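Long-range contact in putative secreted lipase (Streptomyces sp. W007, PDB 5H6B), which probably hydrolyses triacylglycerols, as a thermostable, putatively secreted lipase of the alpha/beta-hydrolase clan: residues Y20-L34 / K93-V106. Numbering follows the deposited sequence.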
ATOM      1  N   TYR A  20      15.590 -11.874  -6.028  1.00 52.16           N
ATOM      2  CA  TYR A  20      16.691 -10.998  -5.590  1.00 54.57           C
ATOM      3  C   TYR A  20      17.919 -10.926  -6.518  1.00 54.95           C
ATOM      4  O   TYR A  20      18.863 -10.217  -6.210  1.00 57.69           O
ATOM      5  CB  TYR A  20      17.101 -11.350  -4.152  1.00 53.76           C
ATOM      6  CG  TYR A  20      16.017 -10.952  -3.169  1.00 56.36           C
ATOM      7  CD1 TYR A  20      14.944 -11.815  -2.871  1.00 55.99           C
ATOM      8  CD2 TYR A  20      16.032  -9.688  -2.570  1.00 57.91           C
ATOM      9  CE1 TYR A  20      13.942 -11.434  -1.987  1.00 57.05           C
ATOM     10  CE2 TYR A  20      15.032  -9.295  -1.687  1.00 59.74           C
ATOM     11  CZ  TYR A  20      13.993 -10.165  -1.397  1.00 58.47           C
ATOM     12  OH  TYR A  20      13.015  -9.749  -0.528  1.00 60.30           O
ATOM     13  N   SER A  21      17.904 -11.645  -7.639  1.00 57.79           N
ATOM     14  CA  SER A  21      18.879 -11.436  -8.710  1.00 59.67           C
ATOM     15  C   SER A  21      18.367 -10.419  -9.752  1.00 59.79           C
ATOM     16  O   SER A  21      19.092 -10.091 -10.691  1.00 61.58           O
ATOM     17  CB  SER A  21      19.224 -12.770  -9.379  1.00 58.56           C
ATOM     18  OG  SER A  21      18.203 -13.163 -10.286  1.00 63.41           O
ATOM     19  N   CYS A  22      17.141  -9.915  -9.577  1.00 57.06           N
ATOM     20  CA  CYS A  22      16.558  -8.936 -10.498  1.00 58.91           C
ATOM     21  C   CYS A  22      17.330  -7.614 -10.449  1.00 56.97           C
ATOM     22  O   CYS A  22      17.762  -7.166  -9.372  1.00 52.47           O
ATOM     23  CB  CYS A  22      15.063  -8.685 -10.202  1.00 60.29           C
ATOM     24  SG  CYS A  22      14.105  -8.056 -11.605  1.00 62.89           S
ATOM     25  N   LYS A  23      17.522  -7.035 -11.637  1.00 54.69           N
ATOM     26  CA  LYS A  23      18.241  -5.774 -11.828  1.00 57.11           C
ATOM     27  C   LYS A  23      17.336  -4.850 -12.648  1.00 51.00           C
ATOM     28  O   LYS A  23      17.059  -5.141 -13.821  1.00 50.68           O
ATOM     29  CB  LYS A  23      19.592  -5.997 -12.542  1.00 59.87           C
ATOM     30  CG  LYS A  23      20.810  -5.926 -11.621  1.00 63.34           C
ATOM     31  CD  LYS A  23      20.999  -7.184 -10.781  1.00 62.77           C
ATOM     32  CE  LYS A  23      21.821  -6.889  -9.535  1.00 63.54           C
ATOM     33  NZ  LYS A  23      22.030  -8.111  -8.706  1.00 63.46           N
ATOM     34  N   PRO A  24      16.838  -3.761 -12.024  1.00 49.02           N
ATOM     35  CA  PRO A  24      15.926  -2.834 -12.698  1.00 50.46           C
ATOM     36  C   PRO A  24      16.494  -2.322 -14.019  1.00 52.66           C
ATOM     37  O   PRO A  24      17.641  -1.881 -14.055  1.00 55.50           O
ATOM     38  CB  PRO A  24      15.795  -1.676 -11.700  1.00 51.60           C
ATOM     39  CG  PRO A  24      16.082  -2.267 -10.380  1.00 51.85           C
ATOM     40  CD  PRO A  24      17.036  -3.401 -10.604  1.00 50.73           C
ATOM     41  N   SER A  25      15.696  -2.380 -15.080  1.00 53.08           N
ATOM     42  CA  SER A  25      16.119  -1.914 -16.388  1.00 51.70           C
ATOM     43  C   SER A  25      16.169  -0.385 -16.438  1.00 55.94           C
ATOM     44  O   SER A  25      15.876   0.302 -15.450  1.00 49.09           O
ATOM     45  CB  SER A  25      15.171  -2.434 -17.444  1.00 49.47           C
ATOM     46  OG  SER A  25      13.947  -1.760 -17.326  1.00 53.44           O
ATOM     47  N   ALA A  26      16.573   0.147 -17.587  1.00 57.56           N
ATOM     48  CA  ALA A  26      16.636   1.588 -17.763  1.00 59.85           C
ATOM     49  C   ALA A  26      15.221   2.154 -17.936  1.00 59.50           C
ATOM     50  O   ALA A  26      14.942   3.258 -17.477  1.00 64.20           O
ATOM     51  CB  ALA A  26      17.540   1.957 -18.938  1.00 60.46           C
ATOM     52  N   ALA A  27      14.329   1.401 -18.582  1.00 58.90           N
ATOM     53  CA  ALA A  27      12.914   1.788 -18.671  1.00 57.77           C
ATOM     54  C   ALA A  27      12.222   1.853 -17.288  1.00 56.50           C
ATOM     55  O   ALA A  27      11.372   2.711 -17.065  1.00 57.39           O
ATOM     56  CB  ALA A  27      12.166   0.845 -19.598  1.00 58.87           C
ATOM     57  N   HIS A  28      12.598   0.956 -16.375  1.00 52.75           N
ATOM     58  CA  HIS A  28      12.027   0.904 -15.031  1.00 53.66           C
ATOM     59  C   HIS A  28      13.151   0.717 -14.026  1.00 52.54           C
ATOM     60  O   HIS A  28      13.390  -0.382 -13.537  1.00 49.68           O
ATOM     61  CB  HIS A  28      10.987  -0.207 -14.951  1.00 54.51           C
ATOM     62  CG  HIS A  28       9.895  -0.056 -15.961  1.00 52.29           C
ATOM     63  ND1 HIS A  28       9.036   1.020 -15.965  1.00 49.85           N
ATOM     64  CD2 HIS A  28       9.550  -0.818 -17.025  1.00 54.06           C
ATOM     65  CE1 HIS A  28       8.189   0.903 -16.971  1.00 54.09           C
ATOM     66  NE2 HIS A  28       8.479  -0.205 -17.632  1.00 57.70           N
ATOM     67  N   PRO A  29      13.879   1.807 -13.745  1.00 55.22           N
ATOM     68  CA  PRO A  29      15.098   1.736 -12.941  1.00 55.46           C
ATOM     69  C   PRO A  29      14.894   1.597 -11.438  1.00 53.62           C
ATOM     70  O   PRO A  29      15.874   1.425 -10.708  1.00 52.99           O
ATOM     71  CB  PRO A  29      15.794   3.061 -13.267  1.00 54.82           C
ATOM     72  CG  PRO A  29      14.679   3.998 -13.563  1.00 55.94           C
ATOM     73  CD  PRO A  29      13.639   3.175 -14.252  1.00 57.19           C
ATOM     74  N   ARG A  30      13.656   1.683 -10.963  1.00 55.79           N
ATOM     75  CA  ARG A  30      13.395   1.489  -9.547  1.00 53.14           C
ATOM     76  C   ARG A  30      12.596   0.211  -9.338  1.00 49.02           C
ATOM     77  O   ARG A  30      11.608  -0.024 -10.035  1.00 47.42           O
ATOM     78  CB  ARG A  30      12.686   2.704  -8.953  1.00 52.82           C
ATOM     79  CG  ARG A  30      13.591   3.934  -8.874  1.00 52.67           C
ATOM     80  CD  ARG A  30      12.873   5.129  -8.270  1.00 53.08           C
ATOM     81  NE  ARG A  30      11.841   5.582  -9.193  1.00 51.57           N
ATOM     82  CZ  ARG A  30      12.026   6.443 -10.192  1.00 55.93           C
ATOM     83  NH1 ARG A  30      13.217   7.010 -10.412  1.00 59.53           N
ATOM     84  NH2 ARG A  30      11.002   6.758 -10.980  1.00 51.60           N
ATOM     85  N   PRO A  31      13.031  -0.619  -8.375  1.00 48.52           N
ATOM     86  CA  PRO A  31      12.237  -1.777  -8.011  1.00 49.15           C
ATOM     87  C   PRO A  31      10.996  -1.343  -7.213  1.00 49.99           C
ATOM     88  O   PRO A  31      11.017  -0.303  -6.531  1.00 48.62           O
ATOM     89  CB  PRO A  31      13.186  -2.564  -7.122  1.00 48.80           C
ATOM     90  CG  PRO A  31      13.947  -1.500  -6.398  1.00 48.05           C
ATOM     91  CD  PRO A  31      14.095  -0.364  -7.381  1.00 46.49           C
ATOM     92  N   VAL A  32       9.941  -2.144  -7.306  1.00 48.73           N
ATOM     93  CA  VAL A  32       8.678  -1.863  -6.640  1.00 46.90           C
ATOM     94  C   VAL A  32       8.562  -2.745  -5.406  1.00 44.28           C
ATOM     95  O   VAL A  32       8.792  -3.954  -5.490  1.00 44.60           O
ATOM     96  CB  VAL A  32       7.486  -2.112  -7.582  1.00 47.40           C
ATOM     97  CG1 VAL A  32       6.169  -1.797  -6.873  1.00 48.69           C
ATOM     98  CG2 VAL A  32       7.633  -1.261  -8.839  1.00 47.63           C
ATOM     99  N   VAL A  33       8.238  -2.124  -4.269  1.00 41.54           N
ATOM    100  CA  VAL A  33       7.901  -2.824  -3.033  1.00 40.50           C
ATOM    101  C   VAL A  33       6.384  -2.724  -2.766  1.00 40.43           C
ATOM    102  O   VAL A  33       5.832  -1.623  -2.677  1.00 39.84           O
ATOM    103  CB  VAL A  33       8.729  -2.309  -1.835  1.00 40.82           C
ATOM    104  CG1 VAL A  33       8.280  -2.949  -0.525  1.00 41.02           C
ATOM    105  CG2 VAL A  33      10.216  -2.584  -2.054  1.00 42.56           C
ATOM    106  N   LEU A  34       5.740  -3.887  -2.639  1.00 37.99           N
ATOM    107  CA  LEU A  34       4.326  -4.009  -2.366  1.00 36.70           C
ATOM    108  C   LEU A  34       4.093  -4.268  -0.874  1.00 38.28           C
ATOM    109  O   LEU A  34       4.775  -5.100  -0.273  1.00 36.41           O
ATOM    110  CB  LEU A  34       3.739  -5.148  -3.183  1.00 37.46           C
ATOM    111  CG  LEU A  34       3.921  -5.102  -4.703  1.00 35.45           C
ATOM    112  CD1 LEU A  34       3.165  -6.260  -5.343  1.00 33.99           C
ATOM    113  CD2 LEU A  34       3.468  -3.782  -5.301  1.00 34.90           C
ATOM    114  N   LYS A  93      17.296  -3.976   2.257  1.00 56.28           N
ATOM    115  CA  LYS A  93      17.632  -5.285   1.670  1.00 58.61           C
ATOM    116  C   LYS A  93      17.367  -5.377   0.163  1.00 58.01           C
ATOM    117  O   LYS A  93      18.140  -6.003  -0.578  1.00 59.70           O
ATOM    118  CB  LYS A  93      16.849  -6.364   2.422  1.00 67.00           C
ATOM    119  CG  LYS A  93      17.056  -7.810   1.991  1.00 71.18           C
ATOM    120  CD  LYS A  93      16.188  -8.757   2.818  1.00 75.84           C
ATOM    121  CE  LYS A  93      16.408  -8.564   4.318  1.00 78.84           C
ATOM    122  NZ  LYS A  93      16.039  -9.759   5.119  1.00 82.43           N
ATOM    123  N   VAL A  94      16.280  -4.759  -0.290  1.00 57.22           N
ATOM    124  CA  VAL A  94      15.955  -4.712  -1.728  1.00 56.02           C
ATOM    125  C   VAL A  94      16.928  -3.776  -2.486  1.00 54.77           C
ATOM    126  O   VAL A  94      17.345  -4.075  -3.620  1.00 52.97           O
ATOM    127  CB  VAL A  94      14.467  -4.295  -1.961  1.00 53.56           C
ATOM    128  CG1 VAL A  94      14.164  -4.062  -3.433  1.00 52.78           C
ATOM    129  CG2 VAL A  94      13.510  -5.348  -1.413  1.00 53.85           C
ATOM    130  N   LEU A  95      17.266  -2.647  -1.871  1.00 53.37           N
ATOM    131  CA  LEU A  95      18.231  -1.710  -2.466  1.00 57.40           C
ATOM    132  C   LEU A  95      19.664  -2.274  -2.461  1.00 57.68           C
ATOM    133  O   LEU A  95      20.334  -2.235  -3.497  1.00 59.35           O
ATOM    134  CB  LEU A  95      18.155  -0.336  -1.782  1.00 54.85           C
ATOM    135  CG  LEU A  95      16.806   0.387  -1.957  1.00 53.79           C
ATOM    136  CD1 LEU A  95      16.821   1.764  -1.296  1.00 52.55           C
ATOM    137  CD2 LEU A  95      16.416   0.509  -3.423  1.00 52.61           C
ATOM    138  N   ASP A  96      20.100  -2.839  -1.328  1.00 60.44           N
ATOM    139  CA  ASP A  96      21.402  -3.545  -1.229  1.00 60.83           C
ATOM    140  C   ASP A  96      21.576  -4.598  -2.326  1.00 57.62           C
ATOM    141  O   ASP A  96      22.665  -4.746  -2.842  1.00 65.68           O
ATOM    142  CB  ASP A  96      21.610  -4.205   0.154  1.00 59.78           C
ATOM    143  CG  ASP A  96      21.832  -3.188   1.289  1.00 67.42           C
ATOM    144  OD1 ASP A  96      21.956  -1.969   1.027  1.00 69.71           O
ATOM    145  OD2 ASP A  96      21.874  -3.609   2.469  1.00 72.18           O
ATOM    146  N   ALA A  97      20.503  -5.299  -2.695  1.00 55.18           N
ATOM    147  CA  ALA A  97      20.552  -6.370  -3.697  1.00 54.31           C
ATOM    148  C   ALA A  97      20.440  -5.891  -5.149  1.00 54.00           C
ATOM    149  O   ALA A  97      21.175  -6.357  -6.027  1.00 54.89           O
ATOM    150  CB  ALA A  97      19.463  -7.393  -3.406  1.00 55.33           C
ATOM    151  N   THR A  98      19.502  -4.986  -5.410  1.00 54.74           N
ATOM    152  CA  THR A  98      19.274  -4.487  -6.774  1.00 55.60           C
ATOM    153  C   THR A  98      20.366  -3.531  -7.213  1.00 56.29           C
ATOM    154  O   THR A  98      20.671  -3.450  -8.401  1.00 58.72           O
ATOM    155  CB  THR A  98      17.911  -3.755  -6.923  1.00 55.69           C
ATOM    156  OG1 THR A  98      17.780  -2.714  -5.929  1.00 50.18           O
ATOM    157  CG2 THR A  98      16.763  -4.752  -6.808  1.00 54.87           C
ATOM    158  N   GLY A  99      20.917  -2.790  -6.252  1.00 57.33           N
ATOM    159  CA  GLY A  99      21.825  -1.688  -6.534  1.00 58.35           C
ATOM    160  C   GLY A  99      21.157  -0.324  -6.652  1.00 60.27           C
ATOM    161  O   GLY A  99      21.840   0.692  -6.554  1.00 61.92           O
ATOM    162  N   ALA A 100      19.836  -0.275  -6.841  1.00 59.13           N
ATOM    163  CA  ALA A 100      19.154   0.990  -7.128  1.00 55.04           C
ATOM    164  C   ALA A 100      19.251   1.980  -5.962  1.00 53.18           C
ATOM    165  O   ALA A 100      19.397   1.570  -4.809  1.00 55.65           O
ATOM    166  CB  ALA A 100      17.700   0.744  -7.491  1.00 54.52           C
ATOM    167  N   PRO A 101      19.204   3.289  -6.264  1.00 51.82           N
ATOM    168  CA  PRO A 101      19.252   4.299  -5.200  1.00 52.37           C
ATOM    169  C   PRO A 101      17.932   4.443  -4.420  1.00 54.01           C
ATOM    170  O   PRO A 101      17.941   4.834  -3.251  1.00 53.79           O
ATOM    171  CB  PRO A 101      19.576   5.596  -5.964  1.00 49.02           C
ATOM    172  CG  PRO A 101      19.072   5.376  -7.343  1.00 49.79           C
ATOM    173  CD  PRO A 101      19.174   3.900  -7.613  1.00 51.24           C
ATOM    174  N   LYS A 102      16.808   4.184  -5.083  1.00 54.44           N
ATOM    175  CA  LYS A 102      15.495   4.336  -4.473  1.00 55.64           C
ATOM    176  C   LYS A 102      14.520   3.265  -4.961  1.00 52.76           C
ATOM    177  O   LYS A 102      14.639   2.740  -6.074  1.00 51.51           O
ATOM    178  CB  LYS A 102      14.928   5.731  -4.775  1.00 56.73           C
ATOM    179  CG  LYS A 102      15.692   6.884  -4.134  1.00 58.19           C
ATOM    180  CD  LYS A 102      15.136   8.226  -4.576  1.00 58.44           C
ATOM    181  CE  LYS A 102      15.505   9.333  -3.606  1.00 59.20           C
ATOM    182  NZ  LYS A 102      15.160  10.652  -4.179  1.00 60.89           N
ATOM    183  N   ALA A 103      13.555   2.964  -4.105  1.00 49.62           N
ATOM    184  CA  ALA A 103      12.450   2.075  -4.432  1.00 49.91           C
ATOM    185  C   ALA A 103      11.171   2.888  -4.613  1.00 49.62           C
ATOM    186  O   ALA A 103      11.048   3.981  -4.056  1.00 50.42           O
ATOM    187  CB  ALA A 103      12.273   1.075  -3.307  1.00 49.78           C
ATOM    188  N   ASP A 104      10.239   2.371  -5.413  1.00 46.84           N
ATOM    189  CA  ASP A 104       8.854   2.861  -5.402  1.00 44.00           C
ATOM    190  C   ASP A 104       8.001   1.911  -4.544  1.00 44.35           C
ATOM    191  O   ASP A 104       8.195   0.699  -4.591  1.00 41.93           O
ATOM    192  CB  ASP A 104       8.305   2.990  -6.821  1.00 43.98           C
ATOM    193  CG  ASP A 104       8.915   4.173  -7.582  1.00 47.12           C
ATOM    194  OD1 ASP A 104       9.177   5.233  -6.973  1.00 46.38           O
ATOM    195  OD2 ASP A 104       9.138   4.059  -8.802  1.00 48.72           O
ATOM    196  N   LEU A 105       7.089   2.472  -3.748  1.00 44.89           N
ATOM    197  CA  LEU A 105       6.242   1.711  -2.826  1.00 44.23           C
ATOM    198  C   LEU A 105       4.792   1.744  -3.278  1.00 42.19           C
ATOM    199  O   LEU A 105       4.274   2.810  -3.601  1.00 38.81           O
ATOM    200  CB  LEU A 105       6.353   2.270  -1.401  1.00 46.27           C
ATOM    201  CG  LEU A 105       7.435   1.637  -0.527  1.00 49.86           C
ATOM    202  CD1 LEU A 105       8.787   1.664  -1.208  1.00 53.44           C
ATOM    203  CD2 LEU A 105       7.511   2.333   0.819  1.00 53.51           C
ATOM    204  N   VAL A 106       4.156   0.569  -3.321  1.00 40.38           N
ATOM    205  CA  VAL A 106       2.721   0.464  -3.535  1.00 37.16           C
ATOM    206  C   VAL A 106       2.121  -0.292  -2.356  1.00 37.43           C
ATOM    207  O   VAL A 106       2.565  -1.388  -2.031  1.00 34.77           O
ATOM    208  CB  VAL A 106       2.352  -0.257  -4.845  1.00 35.75           C
ATOM    209  CG1 VAL A 106       0.833  -0.252  -5.022  1.00 34.03           C
ATOM    210  CG2 VAL A 106       3.025   0.407  -6.044  1.00 38.61           C
TER
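Arg-30 and Asp-104 meet where two central parallel strands of an alpha/beta-hydrolase sheet begin, a salt bridge at the start of the pair with hydrocarbon lying along the strands beyond it. A bend in the arginine chain (chi3 -68°) turns NE to OD2 of Asp-104, 3.1 Å away in a nearly straight salt bridge (169°). OD2 lies in the guanidinium plane, yet NE arrives from above the carboxylate, the two planes being 69° apart. OD1 is held by Asn-129 of the next strand, so both oxygens of this buried acid have partners. An alanine in place of Arg-30 removes one of them, which would probably leave the charge of the buried Asp-104 less well compensated, with the Asn-129 bond to OD1 remaining.

Beyond the ion pair, strands 32-34 and 103-106 run in register. Val-33 sits between two bonds, its N giving to Asp-104 O at 2.8 Å and its O accepting from Val-106 N at the same 2.8 Å. On the face shared with Asp-104, Leu-34 and Val-106 lie side by side, CD2 to CB 3.7 Å, while Val-32 and Val-106 cross obliquely; helix 240-250 covers this side. Val-33 and Leu-105 occupy the other face, where helix 80-98 packs.

Pro-31 joins strand to helix. Its ring slides past Val-94 in the opposite direction, CG to CG1 3.9 Å, and its CD rests on Ala-100 CB at 3.8 Å. Pro-24 crosses Thr-98 at about a right angle, with CD against CB. The threonine hydroxyl, turned back between its own N and carbonyl carbon, donates to Val-94 O at 2.7 Å, which leaves CB and the methyl to meet the proline.

Hydrocarbon thus fastens the incoming loop to the helix end, whereas backbone bonds set the strands' alignment and the arginine probably offsets the charge of the buried Asp-104.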